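Alpha/beta hydrolase fold-3 domain-containing protein (Enterococcus faecalis, PDB 2QRU) is of unknown function but adopts the alpha/beta hydrolase fold and is therefore probably a hydrolase. Local coordinates at residues L11-T16 with L81-Q86; A15-Y20 with L62-L67; K153-I158 with Y173-Y178. One frame throughout, in Å; residues are numbered along the deposited sequence.

Interaction 1 of 3, residues L11-T16 with L81-Q86; sequences LANGAT and LTETFQ
Asn13 meets Glu83 and Thr84, two successive residues on helix 74-93, through a single side-chain nitrogen. Asn13 ND2 donates to Thr84 OG1 at 3.0 Å and to Glu83 OE1 at 3.2 Å. Both acceptors lie close to the plane of the Asn13 amide, and both bonds are nearly straight, as expected when one NH2 group spends its two hydrogens on separate partners. The flat groups of Asn13 and Glu83 are almost perpendicular (87°), and the nitrogen meets Glu83 OE1 from above the carboxylate plane. Beneath this polar pair is an apolar patch: Thr84 CG2 touches Ala15 CB at 3.5 Å and Leu11 CD1 at 3.8 Å, with Leu64 of the adjoining strand packed against the same methyl.

The next shell explains the pose. Thr84 OG1 sits beside its own backbone N (chi1 -56°) and also bonds to Thr80 O one helical turn back, which leaves the oxygen to accept from Asn13. At the other end of the amide, Asn13 OD1 accepts from Ala15 N at 3.1 Å, the donor lying well above the carbonyl plane; this is an Asx turn. Leu11 to Gly14 form a type I turn, and with Ala15 they make a G1 bulge, joining strands 7-10 and 16-20 into a hairpin: Gly14 N bonds to Leu11 O at 2.9 Å and Leu11 N to Ala15 O at 2.7 Å. Gly14 takes the positive phi (99°) of the bulge position. Trp165 touches the side chains of both Asn13 and Ala15.

With three hydrogen bonds on one amide, the rotation of the Asn13 group is fixed and its nitrogen and oxygen are distinguished. The contact thus couples the turn conformation to the helix, while the Glu83 charge would probably polarise the amide further.

Interaction 2 of 3, residues A15-Y20 with L62-L67; sequences ATVTIY and LALDYL
Strand 16-20 pairs antiparallel with strand 59-64 (157° between the short segments, axes 4.6 Å apart), Thr18 facing Ala63 as a hydrogen-bonded pair between the non-hydrogen-bonded pairs Val17-Leu64 and Ile19-Leu62. This belongs to the antiparallel edge of the alpha/beta hydrolase sheet, where strand 16-20 lies between strands 7-10 and 59-64. Reciprocal bonds define the register: Thr18 N to Ala63 O is 2.9 Å and Ala63 N to Thr18 O is 2.8 Å.

Val17, Ile19, Leu62 and Leu64 share one face, which helix 74-93 covers. On it Ile19 and Leu62 run side by side in the same direction, Ile19 CG1 to Leu62 CD2 measuring 3.8 Å. Val17 CG2 instead reaches diagonally to Leu62 CB at 3.7 Å. Ala63 and Thr18 occupy the other face, where Ala63 CB meets the Tyr20 ring at its edge.

Beyond the last pair, Asp65 N still bonds to Thr16 O at 3.0 Å, and the Asp65 side chain turns back on the same residue. Lys43 makes a salt bridge to Asp65 OD1 and a hydrogen bond to Thr16 OG1, a charge likely to stabilise the buried carboxylate. Two donors of one residue, Thr16 N at 2.9 Å and Thr16 OG1 at 2.7 Å, approach Asp65 OD2 from the same face of the carboxylate plane.

Interaction 3 of 3, residues K153-I158 with Y173-Y178; sequences KEIAAI and YLLYHY
Ile155 lies over one face of the Tyr178 ring, its side chain crossing that of the tyrosine at about a right angle. The contact sets a loop against helix 173-181, within the long excursion between strands 127-130 and 213-218, where alpha/beta hydrolases commonly insert a cap. It is a CH-pi arrangement: Ile155 CG1 is 4.1 Å from the ring centroid and only 11° off the ring normal, so it lies above the middle of the ring.

The branches of Ile155 divide the helix surface between them. With CG1 set between the backbone N and carbonyl carbon (chi1 63°), CG1 and CD1 serve Tyr178 and Leu175, CD1 reaching Leu175 CD1 at 4.0 Å. CG2 points instead to Leu174, meeting its CB at 3.7 Å. No hydrogen bond joins the segments, so apolar packing carries the contact. Glu154 borders it, its carboxylate bonded through OE2 to Ser151 in its own loop.

A type I turn from Ile155 to Ile158, closed by Ile158 N to Ile155 O at 3.0 Å, brings the second isoleucine to the helix. The Ile158 and Leu175 side chains lie alongside one another but run in opposite senses, with Ile158 CD1 resting 3.9 Å from Leu175 CB.

In the fold
From the N terminus, strand 7-10 turns into strand 16-20, and interactions 1 and 2 both begin there, sharing Ala15 and Thr16. Interaction 2 closes first, when the chain returns along strand 59-64; interaction 1 closes later, on the following helix 74-93, and so spans the longer loop. Their centres are 9 Å apart, and Leu64 touches Leu11, Leu81 and Thr84, joining hairpin, sheet and helix in one packed unit. Interaction 3 comes in series after both have closed, across a short loop ending on helix 173-181. Its centre lies about 27 Å from that of interaction 1 and 24 Å from that of interaction 2, without touching either.

Interaction 1 of 3, residues L11-T16 with L81-Q86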
ATOM      1  N   LEU A  11      -3.486  16.162   9.417  1.00 25.59           N
ATOM      2  CA  LEU A  11      -4.598  15.733  10.226  1.00 25.45           C
ATOM      3  C   LEU A  11      -4.197  15.816  11.701  1.00 26.75           C
ATOM      4  O   LEU A  11      -3.005  15.915  12.025  1.00 26.79           O
ATOM      5  CB  LEU A  11      -4.976  14.282   9.846  1.00 25.21           C
ATOM      6  CG  LEU A  11      -5.310  14.111   8.351  1.00 23.86           C
ATOM      7  CD1 LEU A  11      -5.389  12.621   7.971  1.00 24.18           C
ATOM      8  CD2 LEU A  11      -6.599  14.846   7.947  1.00 25.11           C
ATOM      9  N   ALA A  12      -5.198  15.756  12.573  1.00 27.09           N
ATOM     10  CA  ALA A  12      -5.019  15.929  14.023  1.00 27.84           C
ATOM     11  C   ALA A  12      -3.908  15.092  14.675  1.00 28.20           C
ATOM     12  O   ALA A  12      -3.271  15.543  15.628  1.00 28.60           O
ATOM     13  CB  ALA A  12      -6.324  15.673  14.719  1.00 27.88           C
ATOM     14  N   ASN A  13      -3.688  13.876  14.180  1.00 27.64           N
ATOM     15  CA  ASN A  13      -2.703  12.973  14.780  1.00 27.44           C
ATOM     16  C   ASN A  13      -1.291  13.139  14.202  1.00 27.59           C
ATOM     17  O   ASN A  13      -0.377  12.403  14.581  1.00 28.50           O
ATOM     18  CB  ASN A  13      -3.167  11.505  14.666  1.00 27.10           C
ATOM     19  CG  ASN A  13      -3.140  10.996  13.247  1.00 27.72           C
ATOM     20  OD1 ASN A  13      -2.990  11.775  12.300  1.00 25.42           O
ATOM     21  ND2 ASN A  13      -3.296   9.674  13.086  1.00 25.13           N
ATOM     22  N   GLY A  14      -1.114  14.115  13.305  1.00 28.46           N
ATOM     23  CA  GLY A  14       0.201  14.375  12.715  1.00 28.49           C
ATOM     24  C   GLY A  14       0.431  13.780  11.333  1.00 29.01           C
ATOM     25  O   GLY A  14       1.399  14.158  10.655  1.00 29.77           O
ATOM     26  N   ALA A  15      -0.439  12.854  10.907  1.00 27.29           N
ATOM     27  CA  ALA A  15      -0.397  12.343   9.549  1.00 26.98           C
ATOM     28  C   ALA A  15      -0.719  13.445   8.547  1.00 26.24           C
ATOM     29  O   ALA A  15      -1.590  14.272   8.789  1.00 26.88           O
ATOM     30  CB  ALA A  15      -1.399  11.185   9.358  1.00 25.83           C
ATOM     31  N   THR A  16      -0.017  13.436   7.426  1.00 25.84           N
ATOM     32  CA  THR A  16      -0.356  14.351   6.352  1.00 25.20           C
ATOM     33  C   THR A  16      -0.862  13.556   5.156  1.00 25.27           C
ATOM     34  O   THR A  16      -0.563  12.365   5.004  1.00 24.68           O
ATOM     35  CB  THR A  16       0.818  15.246   5.933  1.00 26.11           C
ATOM     36  OG1 THR A  16       1.794  14.466   5.240  1.00 29.60           O
ATOM     37  CG2 THR A  16       1.467  15.925   7.135  1.00 21.78           C
ATOM     38  N   LEU A  81      -3.276   3.678  11.339  1.00 23.21           N
ATOM     39  CA  LEU A  81      -3.833   3.839   9.992  1.00 23.68           C
ATOM     40  C   LEU A  81      -5.370   3.951  10.076  1.00 22.77           C
ATOM     41  O   LEU A  81      -5.977   4.802   9.422  1.00 22.64           O
ATOM     42  CB  LEU A  81      -3.374   2.696   9.085  1.00 22.75           C
ATOM     43  CG  LEU A  81      -3.923   2.723   7.654  1.00 23.25           C
ATOM     44  CD1 LEU A  81      -3.639   4.044   6.939  1.00 23.55           C
ATOM     45  CD2 LEU A  81      -3.400   1.495   6.851  1.00 22.94           C
ATOM     46  N   THR A  82      -5.986   3.135  10.939  1.00 23.31           N
ATOM     47  CA  THR A  82      -7.433   3.205  11.134  1.00 23.85           C
ATOM     48  C   THR A  82      -7.800   4.583  11.693  1.00 23.13           C
ATOM     49  O   THR A  82      -8.659   5.270  11.133  1.00 23.26           O
ATOM     50  CB  THR A  82      -7.915   2.120  12.086  1.00 24.52           C
ATOM     51  OG1 THR A  82      -7.541   0.833  11.572  1.00 23.92           O
ATOM     52  CG2 THR A  82      -9.430   2.173  12.223  1.00 25.19           C
ATOM     53  N   GLU A  83      -7.080   5.010  12.724  1.00 23.06           N
ATOM     54  CA  GLU A  83      -7.267   6.356  13.296  1.00 23.84           C
ATOM     55  C   GLU A  83      -7.186   7.424  12.207  1.00 23.34           C
ATOM     56  O   GLU A  83      -8.035   8.348  12.139  1.00 24.41           O
ATOM     57  CB  GLU A  83      -6.209   6.668  14.364  1.00 23.83           C
ATOM     58  CG  GLU A  83      -6.409   8.081  14.961  1.00 24.35           C
ATOM     59  CD  GLU A  83      -5.295   8.552  15.907  1.00 26.72           C
ATOM     60  OE1 GLU A  83      -4.122   8.135  15.714  1.00 26.46           O
ATOM     61  OE2 GLU A  83      -5.609   9.372  16.823  1.00 26.30           O
ATOM     62  N   THR A  84      -6.131   7.329  11.402  1.00 23.19           N
ATOM     63  CA  THR A  84      -5.846   8.305  10.350  1.00 24.00           C
ATOM     64  C   THR A  84      -6.972   8.331   9.325  1.00 23.47           C
ATOM     65  O   THR A  84      -7.423   9.419   8.899  1.00 23.79           O
ATOM     66  CB  THR A  84      -4.499   8.010   9.663  1.00 24.08           C
ATOM     67  OG1 THR A  84      -3.463   7.981  10.664  1.00 24.22           O
ATOM     68  CG2 THR A  84      -4.175   9.105   8.650  1.00 24.69           C
ATOM     69  N   PHE A  85      -7.449   7.142   8.952  1.00 23.15           N
ATOM     70  CA  PHE A  85      -8.552   7.100   7.998  1.00 23.06           C
ATOM     71  C   PHE A  85      -9.794   7.769   8.566  1.00 23.26           C
ATOM     72  O   PHE A  85     -10.472   8.528   7.869  1.00 22.63           O
ATOM     73  CB  PHE A  85      -8.909   5.682   7.541  1.00 23.45           C
ATOM     74  CG  PHE A  85      -9.954   5.691   6.475  1.00 24.08           C
ATOM     75  CD1 PHE A  85      -9.579   5.775   5.128  1.00 23.15           C
ATOM     76  CD2 PHE A  85     -11.315   5.733   6.809  1.00 24.28           C
ATOM     77  CE1 PHE A  85     -10.559   5.850   4.121  1.00 24.84           C
ATOM     78  CE2 PHE A  85     -12.298   5.810   5.783  1.00 24.94           C
ATOM     79  CZ  PHE A  85     -11.917   5.866   4.474  1.00 23.89           C
ATOM     80  N   GLN A  86     -10.095   7.471   9.831  1.00 23.47           N
ATOM     81  CA  GLN A  86     -11.255   8.068  10.470  1.00 23.93           C
ATOM     82  C   GLN A  86     -11.188   9.613  10.464  1.00 23.98           C
ATOM     83  O   GLN A  86     -12.176  10.262  10.136  1.00 25.41           O
ATOM     84  CB  GLN A  86     -11.432   7.526  11.887  1.00 24.88           C
ATOM     85  CG  GLN A  86     -11.864   6.079  11.917  1.00 26.61           C
ATOM     86  CD  GLN A  86     -12.151   5.655  13.348  1.00 30.71           C
ATOM     87  OE1 GLN A  86     -11.245   5.260  14.085  1.00 32.97           O
ATOM     88  NE2 GLN A  86     -13.405   5.794  13.766  1.00 33.19           N
TER

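Interaction 2 of 3, residues A15-Y20 with L62-L67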
ATOM      1  N   ALA A  15      -0.439  12.854  10.907  1.00 27.29           N
ATOM      2  CA  ALA A  15      -0.397  12.343   9.549  1.00 26.98           C
ATOM      3  C   ALA A  15      -0.719  13.445   8.547  1.00 26.24           C
ATOM      4  O   ALA A  15      -1.590  14.272   8.789  1.00 26.88           O
ATOM      5  CB  ALA A  15      -1.399  11.185   9.358  1.00 25.83           C
ATOM      6  N   THR A  16      -0.017  13.436   7.426  1.00 25.84           N
ATOM      7  CA  THR A  16      -0.356  14.351   6.352  1.00 25.20           C
ATOM      8  C   THR A  16      -0.862  13.556   5.156  1.00 25.27           C
ATOM      9  O   THR A  16      -0.563  12.365   5.004  1.00 24.68           O
ATOM     10  CB  THR A  16       0.818  15.246   5.933  1.00 26.11           C
ATOM     11  OG1 THR A  16       1.794  14.466   5.240  1.00 29.60           O
ATOM     12  CG2 THR A  16       1.467  15.925   7.135  1.00 21.78           C
ATOM     13  N   VAL A  17      -1.629  14.249   4.319  1.00 24.50           N
ATOM     14  CA  VAL A  17      -2.206  13.688   3.100  1.00 24.29           C
ATOM     15  C   VAL A  17      -1.909  14.677   1.972  1.00 23.92           C
ATOM     16  O   VAL A  17      -1.979  15.897   2.186  1.00 24.00           O
ATOM     17  CB  VAL A  17      -3.718  13.444   3.278  1.00 24.44           C
ATOM     18  CG1 VAL A  17      -4.458  14.732   3.676  1.00 25.01           C
ATOM     19  CG2 VAL A  17      -4.339  12.780   2.005  1.00 25.44           C
ATOM     20  N   THR A  18      -1.511  14.157   0.811  1.00 24.16           N
ATOM     21  CA  THR A  18      -1.395  14.965  -0.410  1.00 24.47           C
ATOM     22  C   THR A  18      -2.681  14.743  -1.206  1.00 24.93           C
ATOM     23  O   THR A  18      -3.035  13.591  -1.519  1.00 24.78           O
ATOM     24  CB  THR A  18      -0.154  14.579  -1.257  1.00 25.48           C
ATOM     25  OG1 THR A  18       1.051  14.800  -0.503  1.00 26.07           O
ATOM     26  CG2 THR A  18      -0.076  15.431  -2.534  1.00 24.47           C
ATOM     27  N   ILE A  19      -3.391  15.843  -1.462  1.00 24.37           N
ATOM     28  CA  ILE A  19      -4.699  15.813  -2.148  1.00 25.20           C
ATOM     29  C   ILE A  19      -4.523  16.219  -3.615  1.00 25.17           C
ATOM     30  O   ILE A  19      -3.916  17.254  -3.913  1.00 24.17           O
ATOM     31  CB  ILE A  19      -5.683  16.789  -1.446  1.00 26.03           C
ATOM     32  CG1 ILE A  19      -5.835  16.422   0.023  1.00 26.40           C
ATOM     33  CG2 ILE A  19      -7.049  16.809  -2.132  1.00 26.19           C
ATOM     34  CD1 ILE A  19      -6.349  17.524   0.894  1.00 29.37           C
ATOM     35  N   TYR A  20      -5.043  15.402  -4.530  1.00 25.04           N
ATOM     36  CA  TYR A  20      -5.046  15.742  -5.949  1.00 25.87           C
ATOM     37  C   TYR A  20      -6.512  15.810  -6.389  1.00 26.28           C
ATOM     38  O   TYR A  20      -7.115  14.789  -6.682  1.00 25.46           O
ATOM     39  CB  TYR A  20      -4.346  14.647  -6.759  1.00 26.39           C
ATOM     40  CG  TYR A  20      -2.900  14.322  -6.426  1.00 25.83           C
ATOM     41  CD1 TYR A  20      -2.574  13.447  -5.380  1.00 27.14           C
ATOM     42  CD2 TYR A  20      -1.867  14.813  -7.228  1.00 27.84           C
ATOM     43  CE1 TYR A  20      -1.253  13.113  -5.121  1.00 27.14           C
ATOM     44  CE2 TYR A  20      -0.552  14.495  -6.984  1.00 27.80           C
ATOM     45  CZ  TYR A  20      -0.252  13.631  -5.926  1.00 28.21           C
ATOM     46  OH  TYR A  20       1.052  13.301  -5.664  1.00 29.63           O
ATOM     47  N   LEU A  62      -6.238  10.849  -2.464  1.00 24.23           N
ATOM     48  CA  LEU A  62      -5.747  11.226  -1.130  1.00 24.53           C
ATOM     49  C   LEU A  62      -4.566  10.305  -0.826  1.00 24.77           C
ATOM     50  O   LEU A  62      -4.767   9.153  -0.459  1.00 25.02           O
ATOM     51  CB  LEU A  62      -6.867  11.057  -0.088  1.00 23.72           C
ATOM     52  CG  LEU A  62      -8.170  11.792  -0.441  1.00 24.04           C
ATOM     53  CD1 LEU A  62      -9.287  11.436   0.507  1.00 24.80           C
ATOM     54  CD2 LEU A  62      -7.953  13.314  -0.491  1.00 24.42           C
ATOM     55  N   ALA A  63      -3.346  10.802  -1.028  1.00 24.55           N
ATOM     56  CA  ALA A  63      -2.145   9.995  -0.837  1.00 24.62           C
ATOM     57  C   ALA A  63      -1.703  10.168   0.612  1.00 25.38           C
ATOM     58  O   ALA A  63      -1.373  11.279   1.021  1.00 24.98           O
ATOM     59  CB  ALA A  63      -1.043  10.438  -1.810  1.00 23.57           C
ATOM     60  N   LEU A  64      -1.714   9.085   1.385  1.00 24.80           N
ATOM     61  CA  LEU A  64      -1.730   9.214   2.849  1.00 24.54           C
ATOM     62  C   LEU A  64      -0.444   8.724   3.539  1.00 24.82           C
ATOM     63  O   LEU A  64       0.127   7.695   3.154  1.00 24.59           O
ATOM     64  CB  LEU A  64      -2.964   8.431   3.395  1.00 24.54           C
ATOM     65  CG  LEU A  64      -3.381   8.583   4.853  1.00 24.61           C
ATOM     66  CD1 LEU A  64      -3.690  10.062   5.190  1.00 23.75           C
ATOM     67  CD2 LEU A  64      -4.584   7.667   5.222  1.00 26.38           C
ATOM     68  N   ASP A  65      -0.010   9.452   4.577  1.00 23.47           N
ATOM     69  CA  ASP A  65       1.118   8.980   5.390  1.00 24.23           C
ATOM     70  C   ASP A  65       0.714   7.791   6.248  1.00 24.17           C
ATOM     71  O   ASP A  65      -0.418   7.728   6.740  1.00 24.89           O
ATOM     72  CB  ASP A  65       1.550  10.059   6.398  1.00 23.89           C
ATOM     73  CG  ASP A  65       2.300  11.238   5.783  1.00 25.17           C
ATOM     74  OD1 ASP A  65       2.740  11.213   4.620  1.00 25.04           O
ATOM     75  OD2 ASP A  65       2.455  12.227   6.525  1.00 25.80           O
ATOM     76  N   TYR A  66       1.673   6.904   6.513  1.00 22.97           N
ATOM     77  CA  TYR A  66       1.534   5.959   7.608  1.00 23.60           C
ATOM     78  C   TYR A  66       2.868   5.777   8.351  1.00 23.85           C
ATOM     79  O   TYR A  66       3.948   6.077   7.807  1.00 24.63           O
ATOM     80  CB  TYR A  66       0.930   4.654   7.084  1.00 23.46           C
ATOM     81  CG  TYR A  66       1.717   3.967   5.974  1.00 24.04           C
ATOM     82  CD1 TYR A  66       2.866   3.197   6.276  1.00 24.75           C
ATOM     83  CD2 TYR A  66       1.309   4.069   4.616  1.00 25.07           C
ATOM     84  CE1 TYR A  66       3.579   2.539   5.282  1.00 25.12           C
ATOM     85  CE2 TYR A  66       2.014   3.387   3.616  1.00 25.37           C
ATOM     86  CZ  TYR A  66       3.130   2.620   3.944  1.00 24.34           C
ATOM     87  OH  TYR A  66       3.808   1.930   2.957  1.00 25.07           O
ATOM     88  N   LEU A  67       2.792   5.342   9.600  1.00 24.40           N
ATOM     89  CA  LEU A  67       4.002   5.181  10.409  1.00 24.51           C
ATOM     90  C   LEU A  67       4.894   4.056   9.867  1.00 25.18           C
ATOM     91  O   LEU A  67       4.389   3.079   9.257  1.00 24.72           O
ATOM     92  CB  LEU A  67       3.620   4.933  11.881  1.00 25.46           C
ATOM     93  CG  LEU A  67       2.988   6.154  12.559  1.00 26.26           C
ATOM     94  CD1 LEU A  67       2.482   5.741  13.928  1.00 26.27           C
ATOM     95  CD2 LEU A  67       3.981   7.347  12.687  1.00 25.90           C
TER

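Interaction 3 of 3, residues K153-I158 with Y173-Y178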
ATOM      1  N   LYS A 153      27.637   0.275   8.886  1.00 37.98           N
ATOM      2  CA  LYS A 153      28.047   1.665   8.704  1.00 37.80           C
ATOM      3  C   LYS A 153      27.077   2.458   7.822  1.00 37.75           C
ATOM      4  O   LYS A 153      26.695   3.579   8.169  1.00 37.67           O
ATOM      5  CB  LYS A 153      29.461   1.712   8.117  1.00 37.96           C
ATOM      6  CG  LYS A 153      30.341   2.798   8.681  1.00 37.49           C
ATOM      7  CD  LYS A 153      31.709   2.724   8.045  1.00 36.55           C
ATOM      8  CE  LYS A 153      32.767   3.308   8.939  1.00 36.77           C
ATOM      9  NZ  LYS A 153      34.103   3.060   8.349  1.00 35.97           N
ATOM     10  N   GLU A 154      26.662   1.860   6.704  1.00 37.06           N
ATOM     11  CA  GLU A 154      25.827   2.540   5.719  1.00 37.37           C
ATOM     12  C   GLU A 154      24.418   2.886   6.224  1.00 36.47           C
ATOM     13  O   GLU A 154      23.733   3.716   5.621  1.00 36.77           O
ATOM     14  CB  GLU A 154      25.704   1.696   4.444  1.00 37.32           C
ATOM     15  CG  GLU A 154      27.019   1.309   3.781  1.00 38.49           C
ATOM     16  CD  GLU A 154      26.815   0.246   2.714  1.00 38.57           C
ATOM     17  OE1 GLU A 154      26.164   0.551   1.692  1.00 40.48           O
ATOM     18  OE2 GLU A 154      27.292  -0.897   2.904  1.00 40.22           O
ATOM     19  N   ILE A 155      23.994   2.244   7.316  1.00 35.86           N
ATOM     20  CA  ILE A 155      22.645   2.443   7.892  1.00 35.08           C
ATOM     21  C   ILE A 155      22.694   3.051   9.310  1.00 34.41           C
ATOM     22  O   ILE A 155      21.660   3.384   9.891  1.00 33.70           O
ATOM     23  CB  ILE A 155      21.781   1.118   7.870  1.00 34.86           C
ATOM     24  CG1 ILE A 155      22.398   0.005   8.735  1.00 35.45           C
ATOM     25  CG2 ILE A 155      21.585   0.622   6.444  1.00 35.23           C
ATOM     26  CD1 ILE A 155      21.807  -0.114  10.132  1.00 35.84           C
ATOM     27  N   ALA A 156      23.905   3.210   9.845  1.00 34.24           N
ATOM     28  CA  ALA A 156      24.114   3.755  11.193  1.00 33.94           C
ATOM     29  C   ALA A 156      23.424   5.106  11.410  1.00 33.72           C
ATOM     30  O   ALA A 156      22.911   5.379  12.528  1.00 34.25           O
ATOM     31  CB  ALA A 156      25.624   3.863  11.506  1.00 33.61           C
ATOM     32  N   ALA A 157      23.406   5.937  10.339  1.00 33.09           N
ATOM     33  CA  ALA A 157      22.847   7.283  10.433  1.00 33.14           C
ATOM     34  C   ALA A 157      21.311   7.357  10.373  1.00 32.98           C
ATOM     35  O   ALA A 157      20.733   8.440  10.516  1.00 33.41           O
ATOM     36  CB  ALA A 157      23.469   8.186   9.362  1.00 33.13           C
ATOM     37  N   ILE A 158      20.645   6.227  10.142  1.00 32.02           N
ATOM     38  CA  ILE A 158      19.178   6.233  10.011  1.00 31.99           C
ATOM     39  C   ILE A 158      18.528   6.051  11.383  1.00 31.51           C
ATOM     40  O   ILE A 158      18.789   5.061  12.069  1.00 32.22           O
ATOM     41  CB  ILE A 158      18.683   5.139   9.056  1.00 31.28           C
ATOM     42  CG1 ILE A 158      19.320   5.295   7.670  1.00 31.95           C
ATOM     43  CG2 ILE A 158      17.159   5.192   8.948  1.00 30.91           C
ATOM     44  CD1 ILE A 158      19.004   4.160   6.690  1.00 32.39           C
ATOM     45  N   TYR A 173      15.664   3.365   2.630  1.00 29.28           N
ATOM     46  CA  TYR A 173      15.723   2.219   1.705  1.00 30.12           C
ATOM     47  C   TYR A 173      16.755   1.157   2.145  1.00 29.71           C
ATOM     48  O   TYR A 173      16.467  -0.050   2.165  1.00 29.52           O
ATOM     49  CB  TYR A 173      15.990   2.715   0.268  1.00 31.39           C
ATOM     50  CG  TYR A 173      16.386   1.634  -0.712  1.00 32.93           C
ATOM     51  CD1 TYR A 173      17.730   1.257  -0.854  1.00 35.03           C
ATOM     52  CD2 TYR A 173      15.424   0.987  -1.495  1.00 33.93           C
ATOM     53  CE1 TYR A 173      18.103   0.262  -1.742  1.00 36.08           C
ATOM     54  CE2 TYR A 173      15.785  -0.002  -2.399  1.00 35.10           C
ATOM     55  CZ  TYR A 173      17.119  -0.357  -2.515  1.00 36.59           C
ATOM     56  OH  TYR A 173      17.486  -1.344  -3.400  1.00 38.40           O
ATOM     57  N   LEU A 174      17.950   1.606   2.517  1.00 29.04           N
ATOM     58  CA  LEU A 174      18.997   0.671   2.939  1.00 29.07           C
ATOM     59  C   LEU A 174      18.663  -0.064   4.235  1.00 28.87           C
ATOM     60  O   LEU A 174      19.113  -1.195   4.435  1.00 28.30           O
ATOM     61  CB  LEU A 174      20.365   1.369   3.068  1.00 29.04           C
ATOM     62  CG  LEU A 174      21.008   1.842   1.765  1.00 30.64           C
ATOM     63  CD1 LEU A 174      22.447   2.273   1.951  1.00 32.27           C
ATOM     64  CD2 LEU A 174      20.883   0.777   0.674  1.00 33.70           C
ATOM     65  N   LEU A 175      17.909   0.582   5.121  1.00 28.76           N
ATOM     66  CA  LEU A 175      17.570  -0.037   6.406  1.00 28.80           C
ATOM     67  C   LEU A 175      16.678  -1.248   6.154  1.00 28.79           C
ATOM     68  O   LEU A 175      16.834  -2.308   6.774  1.00 28.11           O
ATOM     69  CB  LEU A 175      16.877   0.968   7.334  1.00 28.92           C
ATOM     70  CG  LEU A 175      16.605   0.504   8.776  1.00 28.07           C
ATOM     71  CD1 LEU A 175      17.887   0.230   9.551  1.00 27.09           C
ATOM     72  CD2 LEU A 175      15.754   1.539   9.495  1.00 28.88           C
ATOM     73  N   TYR A 176      15.750  -1.071   5.221  1.00 28.48           N
ATOM     74  CA  TYR A 176      14.870  -2.140   4.783  1.00 29.28           C
ATOM     75  C   TYR A 176      15.678  -3.336   4.262  1.00 29.71           C
ATOM     76  O   TYR A 176      15.521  -4.469   4.735  1.00 30.16           O
ATOM     77  CB  TYR A 176      13.928  -1.597   3.706  1.00 29.24           C
ATOM     78  CG  TYR A 176      12.977  -2.634   3.162  1.00 30.03           C
ATOM     79  CD1 TYR A 176      12.124  -3.341   4.012  1.00 28.74           C
ATOM     80  CD2 TYR A 176      12.936  -2.911   1.795  1.00 29.54           C
ATOM     81  CE1 TYR A 176      11.219  -4.305   3.498  1.00 30.25           C
ATOM     82  CE2 TYR A 176      12.072  -3.875   1.280  1.00 30.66           C
ATOM     83  CZ  TYR A 176      11.216  -4.557   2.124  1.00 31.16           C
ATOM     84  OH  TYR A 176      10.370  -5.493   1.571  1.00 31.80           O
ATOM     85  N   HIS A 177      16.568  -3.080   3.310  1.00 30.29           N
ATOM     86  CA  HIS A 177      17.323  -4.165   2.717  1.00 31.04           C
ATOM     87  C   HIS A 177      18.343  -4.783   3.650  1.00 31.10           C
ATOM     88  O   HIS A 177      18.591  -5.996   3.583  1.00 30.92           O
ATOM     89  CB  HIS A 177      17.880  -3.757   1.369  1.00 31.69           C
ATOM     90  CG  HIS A 177      16.817  -3.652   0.336  1.00 32.98           C
ATOM     91  ND1 HIS A 177      16.378  -4.741  -0.381  1.00 35.30           N
ATOM     92  CD2 HIS A 177      16.039  -2.612  -0.040  1.00 34.54           C
ATOM     93  CE1 HIS A 177      15.396  -4.372  -1.182  1.00 35.37           C
ATOM     94  NE2 HIS A 177      15.174  -3.083  -0.997  1.00 37.44           N
ATOM     95  N   TYR A 178      18.896  -3.963   4.544  1.00 30.46           N
ATOM     96  CA  TYR A 178      19.734  -4.450   5.630  1.00 30.75           C
ATOM     97  C   TYR A 178      18.962  -5.444   6.514  1.00 30.89           C
ATOM     98  O   TYR A 178      19.457  -6.537   6.800  1.00 30.14           O
ATOM     99  CB  TYR A 178      20.258  -3.272   6.464  1.00 30.59           C
ATOM    100  CG  TYR A 178      21.142  -3.675   7.631  1.00 30.84           C
ATOM    101  CD1 TYR A 178      22.487  -3.984   7.431  1.00 30.75           C
ATOM    102  CD2 TYR A 178      20.638  -3.729   8.930  1.00 31.08           C
ATOM    103  CE1 TYR A 178      23.312  -4.347   8.494  1.00 31.63           C
ATOM    104  CE2 TYR A 178      21.460  -4.097  10.010  1.00 31.14           C
ATOM    105  CZ  TYR A 178      22.791  -4.401   9.778  1.00 31.21           C
ATOM    106  OH  TYR A 178      23.610  -4.756  10.826  1.00 33.19           O
TER